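Local coordinates for phosphate transporter (Thermotoga maritima MSB8, PDB 6L85), which probably carries inorganic phosphate across the cell membrane, coupling its uptake to sodium ions, as a bacterial relative of the human SLC20 carriers, at residues G8-I13 with A86-S91; G113-G118 with T384-S389; K223-K228 with E236-R241. All coordinates share one frame; numbering follows the deposited sequence.

Contact 1: residues G8-I13 with A86-S91; sequences GILGFI and ALIAAS
Leu10 reaches over to Ile88 with both of its methyl ends: CD1 and CD2 of Leu10 each lie 3.7 Å from Ile88 CG1, so the isoleucine's methylene sits against the fork of the leucine. The two side chains meet at a slant. Behind this fork, Leu87 rests its CD1 methyl on the main chain of Gly11, 3.8 Å from Gly11 N, and the same methyl lies 4.1 Å from Leu10 CB. One turn further on, Ile13 CG2 lies 4.0 Å from Ser91 CB. This branch, anti to the backbone N, is the one that faces the serine.

Ser91 adds no hydrogen bond across the gap. Its OG lies beside its own backbone N (chi1 -68°) and turns back on its helix to donate to Leu87 O at 2.9 Å. That carbonyl also accepts from Ser91 N, with the hydroxyl above the carbonyl plane and the amide on the other side of it, and the hydroxyl is satisfied in an otherwise apolar seam. Further out, Met14 of helix 2-32 packs on Leu87, Ala90 and Ser91, and Pro265 and Val266 cover Leu87. With axes 9.1 Å apart and running 30° from parallel, this is the side-by-side apolar helix packing of an all-helical membrane transporter, joining helices 2-32 and 76-99.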
loop_
_atom_site.group_PDB
_atom_site.type_symbol
_atom_site.label_atom_id
_atom_site.label_comp_id
_atom_site.label_asym_id
_atom_site.label_seq_id
_atom_site.Cartn_x
_atom_site.Cartn_y
_atom_site.Cartn_z
ATOM N N GLY B 8 -23.947 -13.555 5.078
ATOM C CA GLY B 8 -23.019 -13.237 4.004
ATOM C C GLY B 8 -23.720 -12.586 2.831
ATOM O O GLY B 8 -23.261 -11.576 2.296
ATOM N N ILE B 9 -24.872 -13.126 2.448
ATOM C CA ILE B 9 -25.590 -12.583 1.299
ATOM C C ILE B 9 -26.076 -11.172 1.594
ATOM O O ILE B 9 -25.888 -10.249 0.790
ATOM C CB ILE B 9 -26.746 -13.517 0.903
ATOM C CG1 ILE B 9 -26.198 -14.747 0.178
ATOM C CG2 ILE B 9 -27.765 -12.792 0.031
ATOM C CD1 ILE B 9 -27.060 -15.961 0.368
ATOM N N LEU B 10 -26.692 -10.980 2.762
ATOM C CA LEU B 10 -27.252 -9.679 3.106
ATOM C C LEU B 10 -26.158 -8.633 3.312
ATOM O O LEU B 10 -26.295 -7.484 2.869
ATOM C CB LEU B 10 -28.130 -9.825 4.353
ATOM C CG LEU B 10 -29.452 -10.568 4.108
ATOM C CD1 LEU B 10 -30.263 -10.753 5.403
ATOM C CD2 LEU B 10 -30.268 -9.822 3.058
ATOM N N GLY B 11 -25.061 -9.009 3.980
ATOM C CA GLY B 11 -23.950 -8.088 4.132
ATOM C C GLY B 11 -23.324 -7.746 2.795
ATOM O O GLY B 11 -22.934 -6.598 2.554
ATOM N N PHE B 12 -23.277 -8.716 1.883
ATOM C CA PHE B 12 -22.752 -8.414 0.559
ATOM C C PHE B 12 -23.641 -7.411 -0.157
ATOM O O PHE B 12 -23.151 -6.475 -0.787
ATOM C CB PHE B 12 -22.612 -9.688 -0.274
ATOM C CG PHE B 12 -22.105 -9.416 -1.638
ATOM C CD1 PHE B 12 -20.738 -9.359 -1.880
ATOM C CD2 PHE B 12 -22.987 -9.134 -2.668
ATOM C CE1 PHE B 12 -20.272 -9.061 -3.139
ATOM C CE2 PHE B 12 -22.523 -8.831 -3.924
ATOM C CZ PHE B 12 -21.164 -8.791 -4.163
ATOM N N ILE B 13 -24.960 -7.611 -0.098
ATOM C CA ILE B 13 -25.874 -6.688 -0.773
ATOM C C ILE B 13 -25.764 -5.281 -0.179
ATOM O O ILE B 13 -25.723 -4.278 -0.902
ATOM C CB ILE B 13 -27.308 -7.242 -0.698
ATOM C CG1 ILE B 13 -27.408 -8.526 -1.534
ATOM C CG2 ILE B 13 -28.321 -6.183 -1.128
ATOM C CD1 ILE B 13 -28.790 -9.181 -1.476
ATOM N N ALA B 86 -31.831 -4.945 9.988
ATOM C CA ALA B 86 -31.227 -3.664 9.650
ATOM C C ALA B 86 -30.547 -3.712 8.280
ATOM O O ALA B 86 -30.685 -2.778 7.477
ATOM C CB ALA B 86 -30.232 -3.260 10.742
ATOM N N LEU B 87 -29.788 -4.780 8.005
ATOM C CA LEU B 87 -29.132 -4.900 6.696
ATOM C C LEU B 87 -30.163 -4.901 5.572
ATOM O O LEU B 87 -30.024 -4.165 4.589
ATOM C CB LEU B 87 -28.272 -6.175 6.622
ATOM C CG LEU B 87 -26.898 -6.238 7.323
ATOM C CD1 LEU B 87 -26.350 -7.656 7.326
ATOM C CD2 LEU B 87 -25.850 -5.279 6.715
ATOM N N ILE B 88 -31.214 -5.723 5.708
ATOM C CA ILE B 88 -32.278 -5.772 4.702
ATOM C C ILE B 88 -32.857 -4.379 4.463
ATOM O O ILE B 88 -32.971 -3.918 3.317
ATOM C CB ILE B 88 -33.389 -6.747 5.140
ATOM C CG1 ILE B 88 -32.883 -8.189 5.159
ATOM C CG2 ILE B 88 -34.601 -6.620 4.212
ATOM C CD1 ILE B 88 -33.996 -9.231 5.325
ATOM N N ALA B 89 -33.217 -3.681 5.550
ATOM C CA ALA B 89 -33.950 -2.421 5.426
ATOM C C ALA B 89 -33.079 -1.330 4.824
ATOM O O ALA B 89 -33.519 -0.581 3.930
ATOM C CB ALA B 89 -34.491 -1.972 6.798
ATOM N N ALA B 90 -31.851 -1.196 5.341
ATOM C CA ALA B 90 -30.937 -0.188 4.828
ATOM C C ALA B 90 -30.606 -0.454 3.366
ATOM O O ALA B 90 -30.658 0.463 2.543
ATOM C CB ALA B 90 -29.665 -0.135 5.678
ATOM N N SER B 91 -30.276 -1.702 3.022
ATOM C CA SER B 91 -29.974 -2.036 1.631
ATOM C C SER B 91 -31.111 -1.630 0.719
ATOM O O SER B 91 -30.888 -1.061 -0.356
ATOM C CB SER B 91 -29.734 -3.539 1.488
ATOM O OG SER B 91 -28.544 -3.901 2.139
#

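Contact 2: residues G113-G118 with T384-S389; sequences GMMGFG and TVAATS
Gly113 O is gripped by two donors: Ser389 OG, 2.7 Å away across the contact, and Phe117 N, 3.1 Å away along its own helix. They reach the oxygen from opposite faces of its plane, the hydroxyl tilted 34° from that plane. The setting is a glycine-mediated close approach of transmembrane helices, in which 113-118 and 384-389 cross at -45° with their axes only 6.9 Å apart.

Gly113 and Gly116 form the near face of the first helix. Gly116 carries no CB on the side that faces Ala386 O, and Gly116 CA and Ala386 CA approach to 4.0 Å. Val385 CG1 closes over the Gly113 end, 3.5 Å from Gly113 N. Ser389 OG stands anti to its backbone N, which carries the hydroxyl over to the neighbouring helix and away from its own preceding turn. An alanine at Ser389 would remove that hydroxyl and is likely to leave Gly113 O with just its helical donor, the two helices losing their hydrogen bond here.

Around this seam, Trp93 of helix 76-99 bonds to Thr388 OG1 through its NE1, and the ring of Phe117 meets Tyr393 edge-to-face. Met115 also touches a bound dodecyl maltoside; a bend at its chi3 brings CE to 4.0 Å from Ala386 CB. Nearby, Gly116 CA points a hydrogen at Ala386 O, a CA-H...O contact of 3.5 Å with 156° at the hydrogen.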
loop_
_atom_site.group_PDB
_atom_site.type_symbol
_atom_site.label_atom_id
_atom_site.label_comp_id
_atom_site.label_asym_id
_atom_site.label_seq_id
_atom_site.Cartn_x
_atom_site.Cartn_y
_atom_site.Cartn_z
ATOM N N GLY B 113 -31.628 1.574 10.889
ATOM C CA GLY B 113 -32.037 0.178 10.923
ATOM C C GLY B 113 -31.834 -0.451 12.293
ATOM O O GLY B 113 -32.728 -1.116 12.832
ATOM N N MET B 114 -30.655 -0.233 12.879
ATOM C CA MET B 114 -30.324 -0.849 14.160
ATOM C C MET B 114 -31.184 -0.263 15.281
ATOM O O MET B 114 -31.655 -0.989 16.164
ATOM C CB MET B 114 -28.828 -0.660 14.465
ATOM C CG MET B 114 -27.863 -1.353 13.471
ATOM S SD MET B 114 -27.936 -3.139 13.680
ATOM C CE MET B 114 -27.039 -3.254 15.235
ATOM N N MET B 115 -31.379 1.054 15.262
ATOM C CA MET B 115 -32.248 1.704 16.230
ATOM C C MET B 115 -33.665 1.143 16.161
ATOM O O MET B 115 -34.283 0.858 17.196
ATOM C CB MET B 115 -32.239 3.204 15.964
ATOM C CG MET B 115 -32.333 4.068 17.191
ATOM S SD MET B 115 -32.861 5.725 16.708
ATOM C CE MET B 115 -34.225 5.320 15.611
ATOM N N GLY B 116 -34.191 0.976 14.947
ATOM C CA GLY B 116 -35.528 0.438 14.792
ATOM C C GLY B 116 -35.655 -0.948 15.384
ATOM O O GLY B 116 -36.608 -1.239 16.124
ATOM N N PHE B 117 -34.691 -1.823 15.070
ATOM C CA PHE B 117 -34.682 -3.140 15.700
ATOM C C PHE B 117 -34.683 -3.016 17.223
ATOM O O PHE B 117 -35.482 -3.662 17.907
ATOM C CB PHE B 117 -33.469 -3.958 15.253
ATOM C CG PHE B 117 -32.942 -4.858 16.331
ATOM C CD1 PHE B 117 -33.684 -5.947 16.764
ATOM C CD2 PHE B 117 -31.734 -4.578 16.957
ATOM C CE1 PHE B 117 -33.225 -6.761 17.779
ATOM C CE2 PHE B 117 -31.264 -5.391 17.971
ATOM C CZ PHE B 117 -32.015 -6.490 18.383
ATOM N N GLY B 118 -33.774 -2.204 17.771
ATOM C CA GLY B 118 -33.662 -2.101 19.220
ATOM C C GLY B 118 -34.943 -1.619 19.878
ATOM O O GLY B 118 -35.303 -2.078 20.964
ATOM N N THR B 384 -37.408 6.374 8.185
ATOM C CA THR B 384 -37.882 5.408 7.194
ATOM C C THR B 384 -37.193 4.058 7.363
ATOM O O THR B 384 -37.842 3.003 7.356
ATOM C CB THR B 384 -37.636 5.944 5.783
ATOM O OG1 THR B 384 -38.234 7.237 5.651
ATOM C CG2 THR B 384 -38.213 4.996 4.738
ATOM N N VAL B 385 -35.868 4.067 7.512
ATOM C CA VAL B 385 -35.165 2.795 7.647
ATOM C C VAL B 385 -35.452 2.172 9.000
ATOM O O VAL B 385 -35.596 0.947 9.106
ATOM C CB VAL B 385 -33.652 2.960 7.416
ATOM C CG1 VAL B 385 -32.968 1.630 7.603
ATOM C CG2 VAL B 385 -33.388 3.484 6.004
ATOM N N ALA B 386 -35.524 2.993 10.060
ATOM C CA ALA B 386 -35.888 2.456 11.371
ATOM C C ALA B 386 -37.231 1.734 11.311
ATOM O O ALA B 386 -37.359 0.596 11.784
ATOM C CB ALA B 386 -35.904 3.574 12.418
ATOM N N ALA B 387 -38.228 2.356 10.670
ATOM C CA ALA B 387 -39.555 1.751 10.582
ATOM C C ALA B 387 -39.532 0.498 9.722
ATOM O O ALA B 387 -40.182 -0.500 10.054
ATOM C CB ALA B 387 -40.560 2.770 10.037
ATOM N N THR B 388 -38.785 0.527 8.611
ATOM C CA THR B 388 -38.684 -0.647 7.750
ATOM C C THR B 388 -37.996 -1.800 8.471
ATOM O O THR B 388 -38.389 -2.961 8.323
ATOM C CB THR B 388 -37.921 -0.280 6.473
ATOM O OG1 THR B 388 -38.534 0.861 5.856
ATOM C CG2 THR B 388 -37.892 -1.437 5.492
ATOM N N SER B 389 -36.964 -1.497 9.254
ATOM C CA SER B 389 -36.246 -2.521 10.007
ATOM C C SER B 389 -37.130 -3.118 11.096
ATOM O O SER B 389 -37.154 -4.338 11.289
ATOM C CB SER B 389 -34.974 -1.908 10.605
ATOM O OG SER B 389 -34.266 -2.850 11.387
#

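Contact 3: residues K223-K228 with E236-R241; sequences KLINEK and ENVFKR
A type I beta turn from Leu224 to Glu227, with Glu227 N bonded to Leu224 O at 3.0 Å, follows the helical part of segment 223-228 and lays it against helical residues 236-241, Leu224 and Val238 having the nearest CA atoms.

Leu224 does most of the touching, and different atoms meet different partners. Its CB lies 3.8 Å from Val238 CG2, the two side chains running antiparallel past one another. CD2 lies against the aliphatic start of Arg241, 3.5 Å from Arg241 CG, while CD1 rests 3.7 Å from Asn237 ND2; the leucine lies square across both of these side chains. Bends at chi2 and chi3 of Arg241 carry its guanidinium away while CB and CG stay on Leu224 CD2, and the contact is made by methylenes alone.

On the more buried side, Ile225 extends CD1 to 3.4 Å from Val238 CG2, a close methyl-to-methyl contact. This one valine methyl therefore serves both Leu224 and Ile225. Toward the surface, Lys228 passes across Asn237, its CE 4.0 Å from Asn237 OD1; the lysine lies over the amide through its carbon chain, and no hydrogen bond joins the segments.

Helix 167-194 backs the apolar side, where Ser171 touches Ile225 and Ile175 touches Val238. Lys168 of that helix also bonds to Lys228 O through NZ. The whole belongs to a helical hairpin, in which a short connection between consecutive helices lets the early turns of helix 231-258 cover the end of helix 199-224.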
loop_
_atom_site.group_PDB
_atom_site.type_symbol
_atom_site.label_atom_id
_atom_site.label_comp_id
_atom_site.label_asym_id
_atom_site.label_seq_id
_atom_site.Cartn_x
_atom_site.Cartn_y
_atom_site.Cartn_z
ATOM N N LYS B 223 8.241 18.407 -13.022
ATOM C CA LYS B 223 8.030 18.029 -14.416
ATOM C C LYS B 223 6.737 18.635 -14.968
ATOM O O LYS B 223 6.743 19.322 -15.995
ATOM C CB LYS B 223 8.017 16.508 -14.544
ATOM C CG LYS B 223 8.126 16.006 -15.951
ATOM C CD LYS B 223 9.527 15.492 -16.224
ATOM C CE LYS B 223 9.873 15.629 -17.690
ATOM N NZ LYS B 223 11.351 15.538 -17.853
ATOM N N LEU B 224 5.614 18.392 -14.285
ATOM C CA LEU B 224 4.299 18.763 -14.818
ATOM C C LEU B 224 4.166 20.266 -15.032
ATOM O O LEU B 224 3.521 20.718 -15.986
ATOM C CB LEU B 224 3.214 18.288 -13.856
ATOM C CG LEU B 224 1.838 17.933 -14.406
ATOM C CD1 LEU B 224 1.963 17.378 -15.805
ATOM C CD2 LEU B 224 1.209 16.912 -13.471
ATOM N N ILE B 225 4.744 21.056 -14.135
ATOM C CA ILE B 225 4.570 22.494 -14.146
ATOM C C ILE B 225 5.165 23.133 -15.393
ATOM O O ILE B 225 4.852 24.289 -15.694
ATOM C CB ILE B 225 5.181 23.066 -12.847
ATOM C CG1 ILE B 225 4.501 24.369 -12.442
ATOM C CG2 ILE B 225 6.682 23.227 -12.988
ATOM C CD1 ILE B 225 3.006 24.268 -12.348
ATOM N N ASN B 226 5.983 22.386 -16.143
ATOM C CA ASN B 226 6.629 22.845 -17.367
ATOM C C ASN B 226 5.814 22.571 -18.623
ATOM O O ASN B 226 6.267 22.923 -19.711
ATOM C CB ASN B 226 8.000 22.173 -17.537
ATOM C CG ASN B 226 8.998 22.580 -16.466
ATOM O OD1 ASN B 226 8.885 23.653 -15.868
ATOM N ND2 ASN B 226 9.986 21.713 -16.216
ATOM N N GLU B 227 4.641 21.946 -18.516
ATOM C CA GLU B 227 3.879 21.609 -19.717
ATOM C C GLU B 227 3.052 22.770 -20.254
ATOM O O GLU B 227 2.657 22.740 -21.425
ATOM C CB GLU B 227 2.955 20.416 -19.452
ATOM C CG GLU B 227 3.685 19.129 -19.116
ATOM C CD GLU B 227 2.928 17.891 -19.572
ATOM O OE1 GLU B 227 2.395 17.894 -20.707
ATOM O OE2 GLU B 227 2.865 16.914 -18.794
ATOM N N LYS B 228 2.756 23.772 -19.432
ATOM C CA LYS B 228 1.979 24.925 -19.860
ATOM C C LYS B 228 2.791 26.191 -19.634
ATOM O O LYS B 228 3.546 26.290 -18.660
ATOM C CB LYS B 228 0.649 25.006 -19.111
ATOM C CG LYS B 228 -0.141 23.706 -19.090
ATOM C CD LYS B 228 -0.861 23.472 -20.406
ATOM C CE LYS B 228 -1.993 22.456 -20.252
ATOM N NZ LYS B 228 -2.553 22.055 -21.586
ATOM N N GLU B 236 -3.185 25.032 -12.551
ATOM C CA GLU B 236 -4.402 24.231 -12.557
ATOM C C GLU B 236 -4.169 22.873 -13.186
ATOM O O GLU B 236 -4.816 21.900 -12.792
ATOM C CB GLU B 236 -5.536 24.963 -13.267
ATOM C CG GLU B 236 -6.093 26.091 -12.403
ATOM C CD GLU B 236 -6.824 25.593 -11.143
ATOM O OE1 GLU B 236 -7.620 24.631 -11.253
ATOM O OE2 GLU B 236 -6.621 26.180 -10.053
ATOM N N ASN B 237 -3.245 22.779 -14.146
ATOM C CA ASN B 237 -2.924 21.487 -14.736
ATOM C C ASN B 237 -2.285 20.557 -13.702
ATOM O O ASN B 237 -2.621 19.363 -13.613
ATOM C CB ASN B 237 -2.004 21.716 -15.929
ATOM C CG ASN B 237 -1.750 20.465 -16.704
ATOM O OD1 ASN B 237 -2.684 19.862 -17.245
ATOM N ND2 ASN B 237 -0.489 20.041 -16.750
ATOM N N VAL B 238 -1.396 21.109 -12.877
ATOM C CA VAL B 238 -0.787 20.327 -11.807
ATOM C C VAL B 238 -1.836 19.903 -10.774
ATOM O O VAL B 238 -1.863 18.744 -10.337
ATOM C CB VAL B 238 0.368 21.131 -11.178
ATOM C CG1 VAL B 238 0.844 20.478 -9.924
ATOM C CG2 VAL B 238 1.512 21.213 -12.161
ATOM N N PHE B 239 -2.720 20.824 -10.371
ATOM C CA PHE B 239 -3.799 20.432 -9.471
ATOM C C PHE B 239 -4.698 19.385 -10.106
ATOM O O PHE B 239 -5.220 18.509 -9.406
ATOM C CB PHE B 239 -4.634 21.639 -9.054
ATOM C CG PHE B 239 -4.085 22.359 -7.875
ATOM C CD1 PHE B 239 -4.111 21.780 -6.616
ATOM C CD2 PHE B 239 -3.515 23.608 -8.023
ATOM C CE1 PHE B 239 -3.595 22.456 -5.520
ATOM C CE2 PHE B 239 -3.004 24.289 -6.927
ATOM C CZ PHE B 239 -3.038 23.712 -5.680
ATOM N N LYS B 240 -4.881 19.452 -11.426
ATOM C CA LYS B 240 -5.737 18.497 -12.118
ATOM C C LYS B 240 -5.193 17.087 -11.990
ATOM O O LYS B 240 -5.955 16.123 -11.842
ATOM C CB LYS B 240 -5.851 18.871 -13.589
ATOM C CG LYS B 240 -6.572 17.847 -14.416
ATOM C CD LYS B 240 -6.503 18.202 -15.879
ATOM C CE LYS B 240 -7.724 17.705 -16.611
ATOM N NZ LYS B 240 -7.571 17.959 -18.071
ATOM N N ARG B 241 -3.875 16.947 -12.076
ATOM C CA ARG B 241 -3.320 15.614 -11.894
ATOM C C ARG B 241 -3.295 15.205 -10.420
ATOM O O ARG B 241 -3.592 14.052 -10.095
ATOM C CB ARG B 241 -1.936 15.537 -12.530
ATOM C CG ARG B 241 -1.978 15.699 -14.071
ATOM C CD ARG B 241 -2.449 14.411 -14.765
ATOM N NE ARG B 241 -1.810 13.220 -14.199
ATOM C CZ ARG B 241 -2.104 11.966 -14.549
ATOM N NH1 ARG B 241 -3.036 11.728 -15.467
ATOM N NH2 ARG B 241 -1.468 10.943 -13.977
#

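In the fold
Contacts 1 and 2 form one continuous region: their centres are 13 Å apart, and helix 76-99, which supplies 86-91, lies against both helices of contact 2, with Ala86 and Ala89 packing on Ser389 and Ala86 also on Gly113. Helices 2-32, 76-99, 106-121 and 368-400 are thereby linked, bringing the N- and C-terminal helices of the chain into one bundle. Contact 3 lies on the opposite side of the chain's centre, its centre 44 Å from that of contact 1 and 49 Å from that of contact 2. It comes after contact 1 in sequence and is nested within the long loop closed by contact 2, a sequence-local connection far from where the terminal helices meet.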